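Local coordinates for ferritin like protein (Caulobacter vibrioides, PDB 3HL1) that is of unknown function but belongs to the ferritin-like family and probably binds metal within a helical fold, at residues T25-L30 with P77-T82; Y123-T128 with F147-R152. All coordinates share one frame; numbering follows the deposited sequence.

Contact 1 (T25-L30 with P77-T82)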
loop_
_atom_site.group_PDB
_atom_site.type_symbol
_atom_site.label_atom_id
_atom_site.label_comp_id
_atom_site.label_asym_id
_atom_site.label_seq_id
_atom_site.Cartn_x
_atom_site.Cartn_y
_atom_site.Cartn_z
ATOM N N THR A 25 -2.126 -1.589 2.506
ATOM C CA THR A 25 -1.061 -1.389 3.451
ATOM C C THR A 25 -1.191 -0.087 4.219
ATOM O O THR A 25 -0.665 0.012 5.295
ATOM C CB THR A 25 0.339 -1.389 2.815
ATOM O OG1 THR A 25 0.474 -0.197 2.042
ATOM C CG2 THR A 25 0.602 -2.645 1.940
ATOM N N ILE A 26 -1.861 0.932 3.667
ATOM C CA ILE A 26 -1.865 2.252 4.272
ATOM C C ILE A 26 -2.608 2.280 5.626
ATOM O O ILE A 26 -2.005 2.671 6.640
ATOM C CB ILE A 26 -2.324 3.347 3.244
ATOM C CG1 ILE A 26 -1.229 3.430 2.143
ATOM C CG2 ILE A 26 -2.559 4.695 3.942
ATOM C CD1 ILE A 26 -1.604 4.147 0.903
ATOM N N PRO A 27 -3.917 1.894 5.660
ATOM C CA PRO A 27 -4.546 1.768 6.975
ATOM C C PRO A 27 -3.873 0.793 7.927
ATOM O O PRO A 27 -3.836 1.064 9.124
ATOM C CB PRO A 27 -6.008 1.385 6.653
ATOM C CG PRO A 27 -6.231 1.883 5.271
ATOM C CD PRO A 27 -4.899 1.627 4.585
ATOM N N TYR A 28 -3.291 -0.308 7.405
ATOM C CA TYR A 28 -2.547 -1.244 8.220
ATOM C C TYR A 28 -1.376 -0.558 8.948
ATOM O O TYR A 28 -1.288 -0.680 10.141
ATOM C CB TYR A 28 -2.050 -2.466 7.403
ATOM C CG TYR A 28 -1.752 -3.677 8.258
ATOM C CD1 TYR A 28 -0.496 -3.829 8.863
ATOM C CD2 TYR A 28 -2.740 -4.657 8.511
ATOM C CE1 TYR A 28 -0.222 -4.932 9.682
ATOM C CE2 TYR A 28 -2.471 -5.767 9.331
ATOM C CZ TYR A 28 -1.213 -5.886 9.895
ATOM O OH TYR A 28 -0.964 -6.898 10.711
ATOM N N TYR A 29 -0.486 0.079 8.212
ATOM C CA TYR A 29 0.663 0.753 8.728
ATOM C C TYR A 29 0.265 1.946 9.588
ATOM O O TYR A 29 0.912 2.227 10.571
ATOM C CB TYR A 29 1.570 1.249 7.601
ATOM C CG TYR A 29 2.299 0.199 6.781
ATOM C CD1 TYR A 29 1.995 -1.174 6.879
ATOM C CD2 TYR A 29 3.134 0.604 5.732
ATOM C CE1 TYR A 29 2.634 -2.109 6.080
ATOM C CE2 TYR A 29 3.720 -0.334 4.873
ATOM C CZ TYR A 29 3.490 -1.679 5.055
ATOM O OH TYR A 29 4.076 -2.604 4.177
ATOM N N LEU A 30 -0.747 2.698 9.173
ATOM C CA LEU A 30 -1.190 3.866 9.927
ATOM C C LEU A 30 -1.708 3.475 11.300
ATOM O O LEU A 30 -1.442 4.165 12.313
ATOM C CB LEU A 30 -2.290 4.641 9.178
ATOM C CG LEU A 30 -1.849 5.557 8.018
ATOM C CD1 LEU A 30 -3.101 6.061 7.213
ATOM C CD2 LEU A 30 -0.904 6.708 8.522
ATOM N N PRO A 77 -10.435 -0.963 2.094
ATOM C CA PRO A 77 -9.907 -2.302 2.235
ATOM C C PRO A 77 -10.536 -3.002 3.450
ATOM O O PRO A 77 -11.048 -2.324 4.386
ATOM C CB PRO A 77 -8.410 -2.051 2.465
ATOM C CG PRO A 77 -8.176 -0.626 2.233
ATOM C CD PRO A 77 -9.438 0.045 2.535
ATOM N N GLU A 78 -10.387 -4.314 3.473
ATOM C CA GLU A 78 -10.829 -5.145 4.557
ATOM C C GLU A 78 -9.654 -5.851 5.185
ATOM O O GLU A 78 -8.671 -6.176 4.491
ATOM C CB GLU A 78 -11.838 -6.146 4.069
ATOM C CG GLU A 78 -13.167 -5.455 3.822
ATOM C CD GLU A 78 -14.273 -6.425 3.462
ATOM O OE1 GLU A 78 -14.337 -6.841 2.309
ATOM O OE2 GLU A 78 -15.076 -6.755 4.348
ATOM N N TYR A 79 -9.820 -6.122 6.479
ATOM C CA TYR A 79 -8.755 -6.607 7.364
ATOM C C TYR A 79 -9.282 -7.758 8.139
ATOM O O TYR A 79 -9.755 -7.597 9.300
ATOM C CB TYR A 79 -8.266 -5.459 8.233
ATOM C CG TYR A 79 -7.676 -4.377 7.402
ATOM C CD1 TYR A 79 -6.419 -4.488 6.867
ATOM C CD2 TYR A 79 -8.393 -3.209 7.144
ATOM C CE1 TYR A 79 -5.890 -3.477 6.080
ATOM C CE2 TYR A 79 -7.898 -2.207 6.326
ATOM C CZ TYR A 79 -6.643 -2.355 5.784
ATOM O OH TYR A 79 -6.084 -1.399 4.993
ATOM N N VAL A 80 -9.177 -8.948 7.528
ATOM C CA VAL A 80 -9.853 -10.122 8.063
ATOM C C VAL A 80 -8.954 -11.319 7.939
ATOM O O VAL A 80 -8.356 -11.524 6.888
ATOM C CB VAL A 80 -11.191 -10.408 7.321
ATOM C CG1 VAL A 80 -11.878 -11.755 7.813
ATOM C CG2 VAL A 80 -12.192 -9.239 7.442
ATOM N N GLY A 81 -8.869 -12.121 8.995
ATOM C CA GLY A 81 -8.090 -13.351 8.917
ATOM C C GLY A 81 -6.622 -13.073 8.597
ATOM O O GLY A 81 -5.948 -12.247 9.275
ATOM N N THR A 82 -6.115 -13.778 7.601
ATOM C CA THR A 82 -4.734 -13.601 7.125
ATOM C C THR A 82 -4.708 -13.242 5.618
ATOM O O THR A 82 -3.716 -13.449 4.933
ATOM C CB THR A 82 -3.907 -14.889 7.373
ATOM O OG1 THR A 82 -4.588 -16.015 6.790
ATOM C CG2 THR A 82 -3.718 -15.144 8.869
#
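The phenol of Tyr79, on the loop that follows helix 42-67, points its hydroxyl end at the pyrrolidine ring of Pro27 on helix 8-35. Tyr79 OH sits 3.2 Å from Pro27 CB and 3.3 Å from Pro27 CD, so the oxygen rides against the proline ring, and the two side chains cross at about a right angle. Further back along the phenol, Tyr79 CD1 lies 4.0 Å from Tyr28 CD2, near the plane of the Tyr28 ring and at its edge. Tyr28 turns its CG anti to the backbone N (chi1 -158°), which sets that edge, through CD2, against Tyr79 while its hydroxyl bonds Ser104 O. Pro77 adds a looser touch, its CG 4.4 Å from Pro27 CG. Helix 8-35 is kinked here, because the proline N at 27 cannot bond to the preceding turn. Trp24, in that turn, meets the rings of both tyrosines. No hydrogen bond joins the segments: the contact is van der Waals, with the phenol oxygen laid against proline carbons at the kink and its own hydrogen bond made to Trp24 O, so the one polar side-chain atom of Tyr79 is satisfied by the same helix it packs on.

Contact 2 (Y123-T128 with F147-R152)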
loop_
_atom_site.group_PDB
_atom_site.type_symbol
_atom_site.label_atom_id
_atom_site.label_comp_id
_atom_site.label_asym_id
_atom_site.label_seq_id
_atom_site.Cartn_x
_atom_site.Cartn_y
_atom_site.Cartn_z
ATOM N N TYR A 123 8.154 -8.679 1.990
ATOM C CA TYR A 123 9.084 -9.786 1.790
ATOM C C TYR A 123 9.685 -9.729 0.380
ATOM O O TYR A 123 8.923 -9.666 -0.608
ATOM C CB TYR A 123 8.361 -11.113 1.959
ATOM C CG TYR A 123 9.270 -12.307 2.072
ATOM C CD1 TYR A 123 10.180 -12.424 3.130
ATOM C CD2 TYR A 123 9.179 -13.354 1.159
ATOM C CE1 TYR A 123 10.972 -13.521 3.241
ATOM C CE2 TYR A 123 9.979 -14.463 1.283
ATOM C CZ TYR A 123 10.879 -14.518 2.330
ATOM O OH TYR A 123 11.654 -15.624 2.501
ATOM N N PRO A 124 11.035 -9.743 0.274
ATOM C CA PRO A 124 11.694 -9.552 -1.025
ATOM C C PRO A 124 11.521 -10.721 -1.987
ATOM O O PRO A 124 11.587 -11.878 -1.615
ATOM C CB PRO A 124 13.188 -9.399 -0.646
ATOM C CG PRO A 124 13.187 -9.048 0.786
ATOM C CD PRO A 124 12.045 -9.828 1.348
ATOM N N GLU A 125 11.297 -10.404 -3.238
ATOM C CA GLU A 125 11.068 -11.436 -4.247
ATOM C C GLU A 125 12.207 -12.443 -4.317
ATOM O O GLU A 125 11.971 -13.636 -4.567
ATOM C CB GLU A 125 10.952 -10.766 -5.598
ATOM C CG GLU A 125 10.457 -11.679 -6.675
ATOM C CD GLU A 125 10.392 -11.035 -8.063
ATOM O OE1 GLU A 125 10.752 -9.828 -8.239
ATOM O OE2 GLU A 125 9.971 -11.793 -8.976
ATOM N N TRP A 126 13.442 -11.974 -4.176
ATOM C CA TRP A 126 14.589 -12.895 -4.299
ATOM C C TRP A 126 14.610 -14.020 -3.246
ATOM O O TRP A 126 15.141 -15.110 -3.493
ATOM C CB TRP A 126 15.922 -12.155 -4.334
ATOM C CG TRP A 126 16.331 -11.527 -3.069
ATOM C CD1 TRP A 126 16.082 -10.241 -2.672
ATOM C CD2 TRP A 126 17.125 -12.119 -2.032
ATOM N NE1 TRP A 126 16.663 -10.001 -1.452
ATOM C CE2 TRP A 126 17.305 -11.136 -1.032
ATOM C CE3 TRP A 126 17.704 -13.387 -1.847
ATOM C CZ2 TRP A 126 18.035 -11.381 0.141
ATOM C CZ3 TRP A 126 18.438 -13.635 -0.668
ATOM C CH2 TRP A 126 18.595 -12.633 0.304
ATOM N N ARG A 127 14.043 -13.768 -2.079
ATOM C CA ARG A 127 13.948 -14.803 -1.037
ATOM C C ARG A 127 12.870 -15.862 -1.303
ATOM O O ARG A 127 12.900 -16.935 -0.730
ATOM C CB ARG A 127 13.731 -14.109 0.297
ATOM C CG ARG A 127 14.915 -13.238 0.619
ATOM C CD ARG A 127 14.612 -12.260 1.638
ATOM N NE ARG A 127 14.782 -12.781 2.977
ATOM C CZ ARG A 127 15.792 -12.499 3.788
ATOM N NH1 ARG A 127 15.782 -13.026 5.006
ATOM N NH2 ARG A 127 16.792 -11.701 3.407
ATOM N N THR A 128 11.910 -15.563 -2.185
ATOM C CA THR A 128 10.795 -16.490 -2.471
ATOM C C THR A 128 11.247 -17.762 -3.217
ATOM O O THR A 128 10.571 -18.793 -3.198
ATOM C CB THR A 128 9.685 -15.784 -3.275
ATOM O OG1 THR A 128 10.163 -15.390 -4.584
ATOM C CG2 THR A 128 9.176 -14.580 -2.501
ATOM N N PHE A 147 4.657 -9.562 -8.275
ATOM C CA PHE A 147 3.493 -8.863 -8.870
ATOM C C PHE A 147 4.009 -7.797 -9.869
ATOM O O PHE A 147 3.569 -7.745 -11.032
ATOM C CB PHE A 147 2.670 -8.197 -7.761
ATOM C CG PHE A 147 1.255 -7.732 -8.203
ATOM C CD1 PHE A 147 1.033 -7.130 -9.424
ATOM C CD2 PHE A 147 0.180 -7.913 -7.373
ATOM C CE1 PHE A 147 -0.241 -6.745 -9.816
ATOM C CE2 PHE A 147 -1.095 -7.526 -7.771
ATOM C CZ PHE A 147 -1.289 -6.960 -9.004
ATOM N N TYR A 148 4.929 -6.933 -9.434
ATOM C CA TYR A 148 5.482 -5.924 -10.332
ATOM C C TYR A 148 6.285 -6.461 -11.500
ATOM O O TYR A 148 6.263 -5.841 -12.563
ATOM C CB TYR A 148 6.222 -4.811 -9.585
ATOM C CG TYR A 148 5.256 -3.894 -8.876
ATOM C CD1 TYR A 148 4.396 -3.057 -9.604
ATOM C CD2 TYR A 148 5.148 -3.872 -7.499
ATOM C CE1 TYR A 148 3.488 -2.227 -8.959
ATOM C CE2 TYR A 148 4.239 -3.018 -6.848
ATOM C CZ TYR A 148 3.409 -2.212 -7.603
ATOM O OH TYR A 148 2.504 -1.406 -7.002
ATOM N N ASP A 149 6.989 -7.588 -11.328
ATOM C CA ASP A 149 7.593 -8.267 -12.454
ATOM C C ASP A 149 6.616 -8.641 -13.577
ATOM O O ASP A 149 6.927 -8.470 -14.778
ATOM C CB ASP A 149 8.200 -9.589 -11.988
ATOM C CG ASP A 149 9.577 -9.448 -11.414
ATOM O OD1 ASP A 149 10.164 -8.350 -11.404
ATOM O OD2 ASP A 149 10.078 -10.498 -10.990
ATOM N N ALA A 150 5.500 -9.265 -13.189
ATOM C CA ALA A 150 4.408 -9.613 -14.122
ATOM C C ALA A 150 3.866 -8.345 -14.766
ATOM O O ALA A 150 3.674 -8.267 -15.986
ATOM C CB ALA A 150 3.308 -10.345 -13.394
ATOM N N LEU A 151 3.604 -7.331 -13.957
ATOM C CA LEU A 151 3.095 -6.073 -14.509
ATOM C C LEU A 151 4.012 -5.471 -15.606
ATOM O O LEU A 151 3.560 -5.068 -16.646
ATOM C CB LEU A 151 2.885 -5.078 -13.384
ATOM C CG LEU A 151 1.951 -3.932 -13.753
ATOM C CD1 LEU A 151 0.490 -4.383 -13.785
ATOM C CD2 LEU A 151 2.163 -2.738 -12.768
ATOM N N ARG A 152 5.319 -5.461 -15.388
ATOM C CA ARG A 152 6.271 -5.017 -16.444
ATOM C C ARG A 152 6.129 -5.766 -17.792
ATOM O O ARG A 152 6.250 -5.170 -18.857
ATOM C CB ARG A 152 7.720 -5.202 -15.991
ATOM C CG ARG A 152 8.155 -4.310 -14.892
ATOM C CD ARG A 152 9.659 -4.568 -14.628
ATOM N NE ARG A 152 10.136 -3.752 -13.519
ATOM C CZ ARG A 152 10.319 -4.191 -12.278
ATOM N NH1 ARG A 152 10.025 -5.436 -11.934
ATOM N NH2 ARG A 152 10.762 -3.359 -11.351
#
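Two carboxylates meet here, Glu125 and Asp149, their planes turned 54° apart, so they lie neither flat on one another nor coplanar. Glu125 OE1 is 2.9 Å from Asp149 OD2; the modelled position of Glu125 OE2, nearer still to that oxygen, is doubtful. Within 123-128 itself, the Trp126 indole takes Arg127 CG over one face, 3.4 Å above the plane and over the centre of the ring.

The two acids come from opposite directions. Glu125 reaches out fully extended, with CG anti to the backbone N (chi1 -169°), and Asp149 answers from its helix. The other oxygen of Asp149, OD1, forms a salt bridge with Arg152 NH1 at 3.0 Å, about one turn on. That arginine probably offsets some of the negative charge, and its NH2 has a second acid partner, Asp200. Behind Glu125, its carbonyl O accepts from both Thr128 N and Thr128 OG1; the hydroxyl, at 2.5 Å from Glu125 O, lies in the carbonyl plane on a lone pair, tying the turn together.

This is a surface pairing of acids that brings the connection after helix 112-121 up to helix 144-157 in the helical ferritin-like fold. Glu125 and Asp149 both touch Pro132, and Glu125 N bonds Glu207 at the end of helix 188-207. Helix 144-157 carries Asp149 on one side, while Tyr148 and Leu151 pack on helix 8-35 and Arg152 rests on helix 188-207.

Contact 1 is partly buried, its centre about 9 Å from the centre of the chain, whereas contact 2 is a surface contact with its centre about 15 Å out. The two centres are about 21 Å apart, with nearest atoms about 8 Å apart and no touch. They follow in series along the chain, and each sets a segment from a connection between helices against a helix. Helix 8-35 serves both: it supplies one segment of contact 1, and helix 144-157 of contact 2 packs on it. In the partly buried contact, prolines and tyrosines pack by van der Waals contact; nearer the surface, two acids face each other with an arginine alongside.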